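Long-range contacts in cytoplasmic export protein 1 (Saccharomyces cerevisiae, PDB 3VWA), which binds tRNA and takes part in nuclear tRNA export, probably collecting tRNAs from export receptors at the nuclear pore complex and passing them on towards translation: residues L481-F491 with R518-K529; T439-S447 with I460-S468. One frame throughout, in Å; residues are numbered along the deposited sequence.

Interaction 1 (L481-F491 with R518-K529); sequences LYGLEKSIELF and RAKILFEEYLEK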
loop_
_atom_site.group_PDB
_atom_site.type_symbol
_atom_site.label_atom_id
_atom_site.label_comp_id
_atom_site.label_asym_id
_atom_site.label_seq_id
_atom_site.Cartn_x
_atom_site.Cartn_y
_atom_site.Cartn_z
ATOM N N LEU A 481 -6.296 -22.573 -36.097
ATOM C CA LEU A 481 -5.164 -22.489 -37.008
ATOM C C LEU A 481 -4.065 -21.700 -36.363
ATOM O O LEU A 481 -2.881 -21.977 -36.581
ATOM C CB LEU A 481 -5.575 -21.837 -38.310
ATOM C CG LEU A 481 -6.604 -22.608 -39.105
ATOM C CD1 LEU A 481 -6.990 -21.790 -40.345
ATOM C CD2 LEU A 481 -5.981 -23.937 -39.497
ATOM N N TYR A 482 -4.456 -20.693 -35.580
ATOM C CA TYR A 482 -3.453 -19.857 -34.905
ATOM C C TYR A 482 -2.649 -20.661 -33.863
ATOM O O TYR A 482 -1.415 -20.638 -33.814
ATOM C CB TYR A 482 -4.143 -18.674 -34.207
ATOM C CG TYR A 482 -3.200 -17.806 -33.384
ATOM C CD1 TYR A 482 -2.274 -16.960 -34.018
ATOM C CD2 TYR A 482 -3.236 -17.820 -31.971
ATOM C CE1 TYR A 482 -1.412 -16.162 -33.287
ATOM C CE2 TYR A 482 -2.363 -17.021 -31.217
ATOM C CZ TYR A 482 -1.453 -16.195 -31.888
ATOM O OH TYR A 482 -0.581 -15.378 -31.205
ATOM N N GLY A 483 -3.383 -21.348 -33.002
ATOM C CA GLY A 483 -2.750 -22.149 -31.981
ATOM C C GLY A 483 -1.948 -23.267 -32.575
ATOM O O GLY A 483 -0.963 -23.696 -31.979
ATOM N N LEU A 484 -2.343 -23.757 -33.751
ATOM C CA LEU A 484 -1.531 -24.795 -34.451
ATOM C C LEU A 484 -0.245 -24.225 -34.998
ATOM O O LEU A 484 0.807 -24.901 -35.003
ATOM C CB LEU A 484 -2.340 -25.462 -35.561
ATOM C CG LEU A 484 -3.390 -26.499 -35.128
ATOM C CD1 LEU A 484 -4.545 -26.626 -36.112
ATOM C CD2 LEU A 484 -2.640 -27.820 -35.076
ATOM N N GLU A 485 -0.303 -22.972 -35.463
ATOM C CA GLU A 485 0.925 -22.330 -35.950
ATOM C C GLU A 485 1.908 -22.171 -34.791
ATOM O O GLU A 485 3.081 -22.543 -34.883
ATOM C CB GLU A 485 0.610 -20.963 -36.578
ATOM C CG GLU A 485 1.818 -20.210 -37.136
ATOM C CD GLU A 485 1.451 -18.758 -37.432
ATOM O OE1 GLU A 485 0.421 -18.509 -38.083
ATOM O OE2 GLU A 485 2.163 -17.860 -36.987
ATOM N N LYS A 486 1.408 -21.643 -33.680
ATOM C CA LYS A 486 2.241 -21.501 -32.513
ATOM C C LYS A 486 2.639 -22.835 -31.893
ATOM O O LYS A 486 3.558 -22.856 -31.143
ATOM C CB LYS A 486 1.600 -20.608 -31.445
ATOM C CG LYS A 486 1.109 -19.247 -31.934
ATOM C CD LYS A 486 2.248 -18.346 -32.403
ATOM C CE LYS A 486 1.859 -16.877 -32.243
ATOM N NZ LYS A 486 2.774 -16.017 -33.029
ATOM N N SER A 487 1.970 -23.930 -32.199
ATOM C CA SER A 487 2.247 -25.189 -31.477
ATOM C C SER A 487 3.191 -26.098 -32.161
ATOM O O SER A 487 3.486 -27.182 -31.643
ATOM C CB SER A 487 0.962 -25.961 -31.283
ATOM O OG SER A 487 0.252 -25.287 -30.277
ATOM N N ILE A 488 3.653 -25.678 -33.338
ATOM C CA ILE A 488 4.445 -26.558 -34.175
ATOM C C ILE A 488 5.676 -27.046 -33.430
ATOM O O ILE A 488 6.061 -28.201 -33.549
ATOM C CB ILE A 488 4.807 -25.880 -35.544
ATOM C CG1 ILE A 488 5.296 -26.914 -36.528
ATOM C CG2 ILE A 488 5.825 -24.732 -35.370
ATOM C CD1 ILE A 488 5.495 -26.399 -37.948
ATOM N N GLU A 489 6.290 -26.182 -32.641
ATOM C CA GLU A 489 7.445 -26.625 -31.859
ATOM C C GLU A 489 7.116 -27.652 -30.785
ATOM O O GLU A 489 8.042 -28.258 -30.236
ATOM C CB GLU A 489 8.151 -25.454 -31.174
ATOM C CG GLU A 489 7.633 -24.098 -31.541
ATOM C CD GLU A 489 8.616 -23.029 -31.139
ATOM O OE1 GLU A 489 8.177 -22.148 -30.343
ATOM O OE2 GLU A 489 9.817 -23.123 -31.578
ATOM N N LEU A 490 5.824 -27.840 -30.474
ATOM C CA LEU A 490 5.440 -28.847 -29.443
ATOM C C LEU A 490 5.106 -30.218 -30.037
ATOM O O LEU A 490 4.828 -31.174 -29.295
ATOM C CB LEU A 490 4.251 -28.368 -28.623
ATOM C CG LEU A 490 4.309 -26.951 -28.054
ATOM C CD1 LEU A 490 2.996 -26.553 -27.405
ATOM C CD2 LEU A 490 5.471 -26.820 -27.057
ATOM N N PHE A 491 5.108 -30.294 -31.371
ATOM C CA PHE A 491 4.895 -31.552 -32.091
ATOM C C PHE A 491 6.162 -31.991 -32.806
ATOM O O PHE A 491 6.681 -31.285 -33.772
ATOM C CB PHE A 491 3.762 -31.412 -33.126
ATOM C CG PHE A 491 2.466 -30.933 -32.541
ATOM C CD1 PHE A 491 1.848 -31.627 -31.524
ATOM C CD2 PHE A 491 1.849 -29.801 -33.049
ATOM C CE1 PHE A 491 0.648 -31.165 -30.990
ATOM C CE2 PHE A 491 0.625 -29.359 -32.555
ATOM C CZ PHE A 491 0.028 -30.035 -31.512
ATOM N N ARG A 518 -5.518 -19.591 -44.827
ATOM C CA ARG A 518 -4.585 -19.791 -43.689
ATOM C C ARG A 518 -4.226 -21.238 -43.485
ATOM O O ARG A 518 -3.115 -21.524 -43.128
ATOM C CB ARG A 518 -5.088 -19.171 -42.385
ATOM C CG ARG A 518 -5.488 -17.705 -42.589
ATOM C CD ARG A 518 -5.952 -17.068 -41.301
ATOM N NE ARG A 518 -6.088 -15.632 -41.490
ATOM C CZ ARG A 518 -6.224 -14.777 -40.492
ATOM N NH1 ARG A 518 -6.253 -15.232 -39.255
ATOM N NH2 ARG A 518 -6.344 -13.483 -40.734
ATOM N N ALA A 519 -5.147 -22.161 -43.754
ATOM C CA ALA A 519 -4.865 -23.563 -43.457
ATOM C C ALA A 519 -3.797 -24.050 -44.406
ATOM O O ALA A 519 -2.996 -24.917 -44.056
ATOM C CB ALA A 519 -6.106 -24.413 -43.615
ATOM N N LYS A 520 -3.854 -23.572 -45.653
ATOM C CA LYS A 520 -2.876 -24.001 -46.658
ATOM C C LYS A 520 -1.444 -23.599 -46.242
ATOM O O LYS A 520 -0.501 -24.379 -46.367
ATOM C CB LYS A 520 -3.216 -23.461 -48.059
ATOM C CG LYS A 520 -2.214 -23.917 -49.112
ATOM C CD LYS A 520 -2.765 -23.823 -50.535
ATOM C CE LYS A 520 -2.084 -22.703 -51.293
ATOM N NZ LYS A 520 -0.669 -23.040 -51.591
ATOM N N ILE A 521 -1.310 -22.401 -45.691
ATOM C CA ILE A 521 -0.005 -21.880 -45.359
ATOM C C ILE A 521 0.522 -22.650 -44.144
ATOM O O ILE A 521 1.660 -22.999 -44.070
ATOM C CB ILE A 521 -0.070 -20.354 -45.130
ATOM C CG1 ILE A 521 -0.449 -19.609 -46.428
ATOM C CG2 ILE A 521 1.269 -19.842 -44.632
ATOM C CD1 ILE A 521 -0.789 -18.105 -46.232
ATOM N N LEU A 522 -0.360 -22.946 -43.209
ATOM C CA LEU A 522 -0.033 -23.694 -42.021
ATOM C C LEU A 522 0.390 -25.104 -42.354
ATOM O O LEU A 522 1.429 -25.595 -41.914
ATOM C CB LEU A 522 -1.317 -23.734 -41.209
ATOM C CG LEU A 522 -1.320 -23.820 -39.685
ATOM C CD1 LEU A 522 -2.319 -24.882 -39.240
ATOM C CD2 LEU A 522 0.026 -23.865 -38.966
ATOM N N PHE A 523 -0.446 -25.769 -43.145
ATOM C CA PHE A 523 -0.175 -27.092 -43.649
ATOM C C PHE A 523 1.202 -27.237 -44.275
ATOM O O PHE A 523 1.921 -28.225 -44.004
ATOM C CB PHE A 523 -1.236 -27.401 -44.710
ATOM C CG PHE A 523 -1.330 -28.854 -45.089
ATOM C CD1 PHE A 523 -1.458 -29.850 -44.104
ATOM C CD2 PHE A 523 -1.329 -29.245 -46.435
ATOM C CE1 PHE A 523 -1.568 -31.204 -44.457
ATOM C CE2 PHE A 523 -1.448 -30.588 -46.789
ATOM C CZ PHE A 523 -1.600 -31.582 -45.793
ATOM N N GLU A 524 1.561 -26.299 -45.156
ATOM C CA GLU A 524 2.879 -26.371 -45.833
ATOM C C GLU A 524 4.001 -26.297 -44.838
ATOM O O GLU A 524 5.015 -26.989 -44.951
ATOM C CB GLU A 524 3.122 -25.184 -46.785
ATOM C CG GLU A 524 1.969 -24.809 -47.654
ATOM C CD GLU A 524 2.034 -25.433 -49.014
ATOM O OE1 GLU A 524 1.653 -24.734 -49.997
ATOM O OE2 GLU A 524 2.454 -26.611 -49.090
ATOM N N GLU A 525 3.850 -25.407 -43.872
ATOM C CA GLU A 525 4.902 -25.276 -42.875
ATOM C C GLU A 525 5.060 -26.612 -42.069
ATOM O O GLU A 525 6.180 -27.034 -41.751
ATOM C CB GLU A 525 4.593 -24.055 -41.999
ATOM C CG GLU A 525 5.526 -23.895 -40.795
ATOM C CD GLU A 525 5.105 -22.781 -39.849
ATOM O OE1 GLU A 525 5.812 -22.644 -38.813
ATOM O OE2 GLU A 525 4.106 -22.031 -40.140
ATOM N N TYR A 526 3.952 -27.327 -41.811
ATOM C CA TYR A 526 4.061 -28.607 -41.083
ATOM C C TYR A 526 4.635 -29.696 -41.977
ATOM O O TYR A 526 5.404 -30.537 -41.520
ATOM C CB TYR A 526 2.678 -29.062 -40.590
ATOM C CG TYR A 526 2.323 -28.593 -39.182
ATOM C CD1 TYR A 526 2.331 -29.489 -38.115
ATOM C CD2 TYR A 526 1.935 -27.280 -38.943
ATOM C CE1 TYR A 526 1.980 -29.073 -36.809
ATOM C CE2 TYR A 526 1.567 -26.842 -37.670
ATOM C CZ TYR A 526 1.562 -27.739 -36.603
ATOM O OH TYR A 526 1.197 -27.279 -35.356
ATOM N N LEU A 527 4.219 -29.689 -43.246
ATOM C CA LEU A 527 4.783 -30.545 -44.287
ATOM C C LEU A 527 6.276 -30.387 -44.460
ATOM O O LEU A 527 7.003 -31.390 -44.651
ATOM C CB LEU A 527 4.134 -30.247 -45.656
ATOM C CG LEU A 527 2.696 -30.721 -45.817
ATOM C CD1 LEU A 527 2.265 -30.298 -47.220
ATOM C CD2 LEU A 527 2.611 -32.250 -45.619
ATOM N N GLU A 528 6.709 -29.130 -44.442
ATOM C CA GLU A 528 8.140 -28.791 -44.574
ATOM C C GLU A 528 8.902 -29.331 -43.402
ATOM O O GLU A 528 9.975 -29.940 -43.563
ATOM C CB GLU A 528 8.332 -27.271 -44.652
ATOM C CG GLU A 528 8.615 -26.726 -46.051
ATOM C CD GLU A 528 7.522 -25.803 -46.606
ATOM O OE1 GLU A 528 6.772 -26.245 -47.523
ATOM O OE2 GLU A 528 7.420 -24.629 -46.144
ATOM N N LYS A 529 8.340 -29.152 -42.198
ATOM C CA LYS A 529 9.002 -29.696 -41.022
ATOM C C LYS A 529 9.172 -31.208 -41.140
ATOM O O LYS A 529 10.267 -31.732 -40.927
ATOM C CB LYS A 529 8.324 -29.246 -39.730
ATOM C CG LYS A 529 8.769 -30.049 -38.519
ATOM C CD LYS A 529 8.523 -29.304 -37.204
ATOM C CE LYS A 529 8.718 -30.250 -36.029
ATOM N NZ LYS A 529 8.549 -29.411 -34.796
HETATM O O HOH W 1 4.891 -21.669 -36.528
#

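Interaction 2 (T439-S447 with I460-S468); sequences TVIIISKIS and ILATAFTKS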
loop_
_atom_site.group_PDB
_atom_site.type_symbol
_atom_site.label_atom_id
_atom_site.label_comp_id
_atom_site.label_asym_id
_atom_site.label_seq_id
_atom_site.Cartn_x
_atom_site.Cartn_y
_atom_site.Cartn_z
ATOM N N THR A 439 -11.345 -19.979 -25.691
ATOM C CA THR A 439 -11.035 -21.258 -25.064
ATOM C C THR A 439 -9.887 -22.013 -25.729
ATOM O O THR A 439 -9.026 -22.570 -25.042
ATOM C CB THR A 439 -12.261 -22.212 -25.002
ATOM O OG1 THR A 439 -13.298 -21.588 -24.235
ATOM C CG2 THR A 439 -11.872 -23.562 -24.316
ATOM N N VAL A 440 -9.878 -22.041 -27.059
ATOM C CA VAL A 440 -8.811 -22.765 -27.753
ATOM C C VAL A 440 -7.406 -22.094 -27.592
ATOM O O VAL A 440 -6.361 -22.787 -27.536
ATOM C CB VAL A 440 -9.218 -23.140 -29.236
ATOM C CG1 VAL A 440 -9.302 -21.929 -30.152
ATOM C CG2 VAL A 440 -8.268 -24.160 -29.835
ATOM N N ILE A 441 -7.418 -20.769 -27.517
ATOM C CA ILE A 441 -6.236 -19.922 -27.227
ATOM C C ILE A 441 -5.750 -20.280 -25.837
ATOM O O ILE A 441 -4.595 -20.657 -25.675
ATOM C CB ILE A 441 -6.578 -18.410 -27.340
ATOM C CG1 ILE A 441 -7.167 -18.099 -28.716
ATOM C CG2 ILE A 441 -5.357 -17.522 -27.146
ATOM C CD1 ILE A 441 -6.180 -18.241 -29.869
ATOM N N ILE A 442 -6.661 -20.293 -24.853
ATOM C CA ILE A 442 -6.247 -20.570 -23.460
ATOM C C ILE A 442 -5.713 -21.996 -23.303
ATOM O O ILE A 442 -4.728 -22.232 -22.549
ATOM C CB ILE A 442 -7.394 -20.299 -22.419
ATOM C CG1 ILE A 442 -7.798 -18.804 -22.330
ATOM C CG2 ILE A 442 -7.023 -20.787 -21.054
ATOM C CD1 ILE A 442 -6.598 -17.829 -22.373
ATOM N N ILE A 443 -6.390 -22.952 -23.953
ATOM C CA ILE A 443 -5.914 -24.317 -23.893
ATOM C C ILE A 443 -4.476 -24.442 -24.511
ATOM O O ILE A 443 -3.664 -25.176 -23.977
ATOM C CB ILE A 443 -6.842 -25.291 -24.628
ATOM C CG1 ILE A 443 -8.146 -25.415 -23.869
ATOM C CG2 ILE A 443 -6.126 -26.644 -24.844
ATOM C CD1 ILE A 443 -9.229 -26.109 -24.686
ATOM N N SER A 444 -4.201 -23.753 -25.629
ATOM C CA SER A 444 -2.875 -23.778 -26.221
ATOM C C SER A 444 -1.871 -23.218 -25.269
ATOM O O SER A 444 -0.813 -23.811 -25.028
ATOM C CB SER A 444 -2.843 -22.917 -27.465
ATOM O OG SER A 444 -3.751 -23.422 -28.383
ATOM N N LYS A 445 -2.244 -22.085 -24.683
ATOM C CA LYS A 445 -1.429 -21.402 -23.721
ATOM C C LYS A 445 -0.978 -22.302 -22.578
ATOM O O LYS A 445 0.221 -22.365 -22.292
ATOM C CB LYS A 445 -2.148 -20.137 -23.260
ATOM C CG LYS A 445 -1.279 -19.127 -22.555
ATOM C CD LYS A 445 -1.872 -17.719 -22.641
ATOM C CE LYS A 445 -1.220 -16.854 -21.577
ATOM N NZ LYS A 445 -2.019 -15.658 -21.138
ATOM N N ILE A 446 -1.907 -23.020 -21.953
ATOM C CA ILE A 446 -1.593 -23.778 -20.763
ATOM C C ILE A 446 -1.125 -25.225 -20.980
ATOM O O ILE A 446 -0.771 -25.862 -20.017
ATOM C CB ILE A 446 -2.801 -23.873 -19.757
ATOM C CG1 ILE A 446 -3.747 -25.009 -20.149
ATOM C CG2 ILE A 446 -3.476 -22.517 -19.550
ATOM C CD1 ILE A 446 -5.143 -24.889 -19.565
ATOM N N SER A 447 -1.181 -25.724 -22.211
ATOM C CA SER A 447 -0.862 -27.112 -22.564
ATOM C C SER A 447 0.475 -27.617 -22.066
ATOM O O SER A 447 0.572 -28.747 -21.639
ATOM C CB SER A 447 -0.895 -27.249 -24.071
ATOM O OG SER A 447 0.153 -26.483 -24.688
ATOM N N ILE A 460 -4.250 -33.825 -26.039
ATOM C CA ILE A 460 -4.970 -32.633 -25.644
ATOM C C ILE A 460 -5.049 -31.552 -26.716
ATOM O O ILE A 460 -6.122 -30.998 -26.994
ATOM C CB ILE A 460 -4.329 -32.074 -24.369
ATOM C CG1 ILE A 460 -4.637 -33.029 -23.204
ATOM C CG2 ILE A 460 -4.773 -30.625 -24.133
ATOM C CD1 ILE A 460 -3.844 -32.673 -21.965
ATOM N N LEU A 461 -3.920 -31.260 -27.338
ATOM C CA LEU A 461 -3.943 -30.233 -28.363
ATOM C C LEU A 461 -4.719 -30.681 -29.599
ATOM O O LEU A 461 -5.586 -29.916 -30.121
ATOM C CB LEU A 461 -2.507 -29.801 -28.740
ATOM C CG LEU A 461 -1.785 -29.015 -27.624
ATOM C CD1 LEU A 461 -0.278 -28.875 -27.852
ATOM C CD2 LEU A 461 -2.480 -27.673 -27.307
ATOM N N ALA A 462 -4.417 -31.897 -30.081
ATOM C CA ALA A 462 -5.071 -32.383 -31.328
ATOM C C ALA A 462 -6.557 -32.385 -31.156
ATOM O O ALA A 462 -7.284 -31.963 -32.066
ATOM C CB ALA A 462 -4.589 -33.761 -31.780
ATOM N N THR A 463 -7.017 -32.868 -29.994
ATOM C CA THR A 463 -8.465 -32.936 -29.721
ATOM C C THR A 463 -9.130 -31.530 -29.664
ATOM O O THR A 463 -10.229 -31.314 -30.177
ATOM C CB THR A 463 -8.769 -33.641 -28.374
ATOM O OG1 THR A 463 -8.096 -34.909 -28.296
ATOM C CG2 THR A 463 -10.287 -33.831 -28.193
ATOM N N ALA A 464 -8.489 -30.601 -28.982
ATOM C CA ALA A 464 -9.039 -29.264 -28.841
ATOM C C ALA A 464 -9.080 -28.549 -30.192
ATOM O O ALA A 464 -10.054 -27.841 -30.487
ATOM C CB ALA A 464 -8.213 -28.467 -27.831
ATOM N N PHE A 465 -8.029 -28.715 -31.004
ATOM C CA PHE A 465 -7.989 -28.069 -32.325
ATOM C C PHE A 465 -8.987 -28.678 -33.332
ATOM O O PHE A 465 -9.600 -27.977 -34.132
ATOM C CB PHE A 465 -6.578 -28.171 -32.915
ATOM C CG PHE A 465 -5.533 -27.358 -32.194
ATOM C CD1 PHE A 465 -5.803 -26.072 -31.731
ATOM C CD2 PHE A 465 -4.254 -27.857 -32.034
ATOM C CE1 PHE A 465 -4.818 -25.310 -31.088
ATOM C CE2 PHE A 465 -3.280 -27.098 -31.419
ATOM C CZ PHE A 465 -3.561 -25.826 -30.942
ATOM N N THR A 466 -9.128 -29.987 -33.314
ATOM C CA THR A 466 -10.125 -30.700 -34.137
ATOM C C THR A 466 -11.553 -30.204 -33.834
ATOM O O THR A 466 -12.314 -29.873 -34.759
ATOM C CB THR A 466 -10.045 -32.199 -33.823
ATOM O OG1 THR A 466 -8.764 -32.704 -34.233
ATOM C CG2 THR A 466 -11.168 -33.002 -34.500
ATOM N N LYS A 467 -11.883 -30.122 -32.537
ATOM C CA LYS A 467 -13.161 -29.543 -32.091
ATOM C C LYS A 467 -13.429 -28.138 -32.630
ATOM O O LYS A 467 -14.495 -27.881 -33.169
ATOM C CB LYS A 467 -13.239 -29.569 -30.552
ATOM C CG LYS A 467 -14.596 -29.271 -29.929
ATOM C CD LYS A 467 -15.761 -29.923 -30.630
ATOM C CE LYS A 467 -16.930 -30.058 -29.662
ATOM N NZ LYS A 467 -18.208 -29.764 -30.353
ATOM N N SER A 468 -12.453 -27.253 -32.522
ATOM C CA SER A 468 -12.636 -25.852 -32.904
ATOM C C SER A 468 -12.774 -25.701 -34.422
ATOM O O SER A 468 -13.469 -24.813 -34.894
ATOM C CB SER A 468 -11.479 -24.946 -32.431
ATOM O OG SER A 468 -11.263 -25.132 -31.044
#

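Interaction 1 (L481-F491 with R518-K529)
Lys529 reaches across from helix 513-536 to the C-terminal end of the segment 481-491, its chain stretched out along its whole length. Its NZ donates to Phe491 O at 2.8 Å and to Ile488 O at 3.0 Å, so one ammonium ties the two carbonyls together. The Ile488 bond arrives above the carbonyl plane, on the face opposite to that taken by Phe491 N, a second donor to the same oxygen.

Ile488 covers one face of Tyr526 and can be followed outward. Its CB lies 3.9 Å from Tyr526 CZ, at the hydroxyl end of the ring. CG1, anti to the backbone N (chi1 -165°), is carried over the ring, 3.8 Å from the centroid and 11° off the normal, a CH-pi contact. The CG2 branch turns to Glu525 OE1 at 4.0 Å, and CD1, the tip, meets Tyr526 CD2 at 3.8 Å and also touches Glu525 CG. At the tyrosine edge the hydroxyl donates to Leu484 O, modelled so short that the length is doubtful, while Phe491 brings its edge, CD2, to Tyr526 OH at 3.5 Å. Both helices belong to the alpha-helical HEAT-repeat part of the protein, and the segment 518-529 lies within the second annotated HEAT repeat. Their short axes run nearly parallel, 21° apart, as expected of second-next neighbours in an up-and-down helical array; helix 493-504, between them in sequence, packs on Tyr526 through Ile496, Ile500 and Ile504.

Toward the N-terminal ends of both segments, Leu522 CD1 touches both Leu481 CD2 and Leu484 CB, and Leu522 CD2 lies 3.5 Å from Glu485 CA. Toward solvent, a water donates to Glu485 O and to Glu525 OE1, bridging the helices.

Interaction 2 (T439-S447 with I460-S468)
Val440 O is gripped twice by Ser444, by its backbone N and by OG at 2.8 Å, the two donors coming from opposite faces of the carbonyl plane. With OG beside its own backbone N (chi1 -61°), the hydroxyl is folded back onto helix 433-446, and from there it meets the edge of Phe465, 3.5 Å from CE1. Replacing Ser444 by alanine removes OG, which would probably leave Val440 O with only the backbone N of the two donors and open a small gap at the Phe465 edge.

Ser468 repeats the pattern on helix 454-469: OG and N both donate to Ala464 O, which Gln428 NE2 also reaches. Ser468 OG rests 3.4 Å from Val440 CG2, the methyl that touches Phe465 CD1 at 3.7 Å as well. The valine branch and the phenylalanine cross at about a right angle. Deeper in, Ile443 sets CG2 and CD1 against Ala464 CB, each at 4.1 Å, and CG2 also faces Ile460 CG2. At the far end Leu461 CD2 lies 3.6 Å from Ser447 CB; Ser447 OG is likewise turned back, to Ser444 O.

The two helices follow each other in the chain and pack antiparallel, 168° apart, a helical hairpin of the HEAT-repeat array, with Leu421 and Leu424 of helix 413-427 touching its isoleucines. No hydrogen bond crosses between the segments: each of the three serine hydroxyls at the interface spends its proton on its own helix, and so within these segments the contact rests on van der Waals packing.

How the interactions relate
Interactions 1 and 2 sit side by side, their centres about 14 Å apart, towards the C-terminal end of the helical array. They share no helix, but the facing elements, helix 454-469 of interaction 2 and helix 474-487 of interaction 1, are consecutive and touch. Phe465 links them, its ring packing on Gly483 and Leu484; Tyr482 meets Ile441 and Leu461 meets Phe491. Interaction 2 is a buried contact between sequence neighbours running antiparallel, and is apolar across the interface. Interaction 1, partly buried, pairs nearly parallel helices with a helix between them in sequence; its apolar centre also holds a buried tyrosine-to-carbonyl bond, and the lysine clamp and water bridge lie at the more exposed margin.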